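Local coordinates for protein 3-hydroxyisobutyryl-CoA hydrolase (Mycobacterium thermoresistibile, PDB 4HDT) that probably hydrolyses 3-hydroxy-2-methylpropanoyl-CoA to 3-hydroxy-2-methylpropanoate and free CoA, and binds zinc ions in the crystal, at residues R89-F92 against D93-L97. Residues are numbered along the deposited sequence; the frame is centred on the assembly and turned at random.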
loop_
_atom_site.group_PDB
_atom_site.type_symbol
_atom_site.label_atom_id
_atom_site.label_comp_id
_atom_site.label_asym_id
_atom_site.label_seq_id
_atom_site.Cartn_x
_atom_site.Cartn_y
_atom_site.Cartn_z
ATOM N N ARG A 89 -17.157 -2.833 5.402
ATOM C CA ARG A 89 -16.789 -3.747 6.446
ATOM C C ARG A 89 -15.380 -4.281 6.210
ATOM O O ARG A 89 -14.608 -4.454 7.151
ATOM C CB ARG A 89 -17.758 -4.898 6.533
ATOM C CG ARG A 89 -17.494 -5.776 7.758
ATOM C CD ARG A 89 -17.674 -5.028 9.095
ATOM N NE ARG A 89 -16.793 -5.578 10.117
ATOM C CZ ARG A 89 -16.814 -5.266 11.416
ATOM N NH1 ARG A 89 -17.719 -4.407 11.901
ATOM N NH2 ARG A 89 -15.935 -5.842 12.250
ATOM N N PHE A 90 -15.070 -4.577 4.955
ATOM C CA PHE A 90 -13.727 -5.048 4.584
ATOM C C PHE A 90 -12.686 -4.010 5.031
ATOM O O PHE A 90 -11.708 -4.354 5.689
ATOM C CB PHE A 90 -13.628 -5.329 3.063
ATOM C CG PHE A 90 -12.222 -5.591 2.587
ATOM C CD1 PHE A 90 -11.591 -6.785 2.862
ATOM C CD2 PHE A 90 -11.531 -4.610 1.919
ATOM C CE1 PHE A 90 -10.301 -7.049 2.427
ATOM C CE2 PHE A 90 -10.235 -4.830 1.495
ATOM C CZ PHE A 90 -9.598 -6.061 1.776
ATOM N N TRP A 91 -12.906 -2.770 4.647
ATOM C CA TRP A 91 -11.934 -1.707 4.973
ATOM C C TRP A 91 -11.855 -1.512 6.483
ATOM O O TRP A 91 -10.770 -1.260 7.014
ATOM C CB TRP A 91 -12.318 -0.417 4.286
ATOM C CG TRP A 91 -12.105 -0.396 2.826
ATOM C CD1 TRP A 91 -11.111 -1.005 2.153
ATOM C CD2 TRP A 91 -12.882 0.292 1.857
ATOM N NE1 TRP A 91 -11.209 -0.757 0.812
ATOM C CE2 TRP A 91 -12.297 0.050 0.599
ATOM C CE3 TRP A 91 -14.014 1.092 1.921
ATOM C CZ2 TRP A 91 -12.821 0.605 -0.604
ATOM C CZ3 TRP A 91 -14.529 1.657 0.739
ATOM C CH2 TRP A 91 -13.948 1.395 -0.500
ATOM N N PHE A 92 -12.983 -1.575 7.171
ATOM C CA PHE A 92 -12.983 -1.456 8.630
ATOM C C PHE A 92 -12.042 -2.499 9.260
ATOM O O PHE A 92 -11.164 -2.167 10.052
ATOM C CB PHE A 92 -14.430 -1.592 9.144
ATOM C CG PHE A 92 -14.646 -1.152 10.555
ATOM C CD1 PHE A 92 -14.518 -2.030 11.597
ATOM C CD2 PHE A 92 -15.042 0.138 10.825
ATOM C CE1 PHE A 92 -14.735 -1.623 12.915
ATOM C CE2 PHE A 92 -15.253 0.563 12.120
ATOM C CZ PHE A 92 -15.090 -0.315 13.167
ATOM N N ASP A 93 -12.199 -3.762 8.904
ATOM C CA ASP A 93 -11.377 -4.842 9.415
ATOM C C ASP A 93 -9.929 -4.761 8.894
ATOM O O ASP A 93 -8.978 -5.017 9.628
ATOM C CB ASP A 93 -11.997 -6.200 9.056
ATOM C CG ASP A 93 -13.255 -6.502 9.853
ATOM O OD1 ASP A 93 -13.444 -5.973 11.003
ATOM O OD2 ASP A 93 -14.099 -7.310 9.362
ATOM N N GLU A 94 -9.769 -4.379 7.627
ATOM C CA GLU A 94 -8.437 -4.307 7.048
ATOM C C GLU A 94 -7.602 -3.206 7.690
ATOM O O GLU A 94 -6.445 -3.438 8.030
ATOM C CB GLU A 94 -8.505 -4.066 5.544
ATOM C CG GLU A 94 -7.146 -4.080 4.847
ATOM C CD GLU A 94 -7.253 -3.740 3.384
ATOM O OE1 GLU A 94 -8.077 -2.857 3.068
ATOM O OE2 GLU A 94 -6.527 -4.317 2.548
ATOM N N TYR A 95 -8.201 -2.052 7.880
ATOM C CA TYR A 95 -7.452 -0.922 8.436
ATOM C C TYR A 95 -7.147 -1.179 9.906
ATOM O O TYR A 95 -6.081 -0.819 10.402
ATOM C CB TYR A 95 -8.121 0.429 8.239
ATOM C CG TYR A 95 -8.376 0.858 6.780
ATOM C CD1 TYR A 95 -7.964 0.090 5.697
ATOM C CD2 TYR A 95 -9.066 2.005 6.515
ATOM C CE1 TYR A 95 -8.250 0.457 4.391
ATOM C CE2 TYR A 95 -9.348 2.399 5.213
ATOM C CZ TYR A 95 -8.980 1.616 4.159
ATOM O OH TYR A 95 -9.354 2.044 2.897
ATOM N N ARG A 96 -8.042 -1.821 10.635
ATOM C CA ARG A 96 -7.702 -2.256 11.971
ATOM C C ARG A 96 -6.517 -3.247 12.013
ATOM O O ARG A 96 -5.642 -3.156 12.889
ATOM C CB ARG A 96 -8.957 -2.832 12.663
ATOM C CG ARG A 96 -9.924 -1.727 13.121
ATOM C CD ARG A 96 -11.364 -2.225 13.373
ATOM N NE ARG A 96 -11.432 -3.302 14.326
ATOM C CZ ARG A 96 -11.594 -3.161 15.650
ATOM N NH1 ARG A 96 -11.679 -1.951 16.202
ATOM N NH2 ARG A 96 -11.654 -4.232 16.445
ATOM N N LEU A 97 -6.467 -4.157 11.054
ATOM C CA LEU A 97 -5.349 -5.063 10.923
ATOM C C LEU A 97 -4.064 -4.289 10.612
ATOM O O LEU A 97 -3.013 -4.558 11.213
ATOM C CB LEU A 97 -5.616 -6.106 9.823
ATOM C CG LEU A 97 -4.411 -6.968 9.347
ATOM C CD1 LEU A 97 -3.865 -7.827 10.466
ATOM C CD2 LEU A 97 -4.779 -7.831 8.131
#
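R89 and D93, one turn apart on helix 85-103, form a salt bridge. R89 NE points to D93 OD2 at 3.3 Å, with an N-H...O angle of 163°. The oxygen lies close to the guanidinium plane but is met from above the carboxylate plane. R89 NH2 adds a shorter but bent, weak bond to D93 OD1, 2.8 Å. The bend at chi2 (63°) folds the arginine chain back to D93. OD2 also accepts a bond from NE2 of H35, a zinc ligand, so D93 is second-shell to that site.

F92 CD1 sits over one face of the R89 guanidinium. Across the F92 ring plane, R96 CD approaches F92 CE1 obliquely, at 3.5 Å. R96 NH1 donates to the carbonyl oxygens of T347 and E349. Y95 lies alongside W91, with W91 CB over the phenol face. Y95 OH lies over one indole face, toward the rim, 3.6 Å from W91 CD1, and is hydrogen-bonded to D150 and S296. E94 OE1 lies in plane at the indole edge, 3.7 Å from W91 CD1.

The carbonyls of R89 to F92 accept from the amides of D93 to R96, the alpha-helical i to i+4 pattern, here beside a zinc site in a crotonase-like fold.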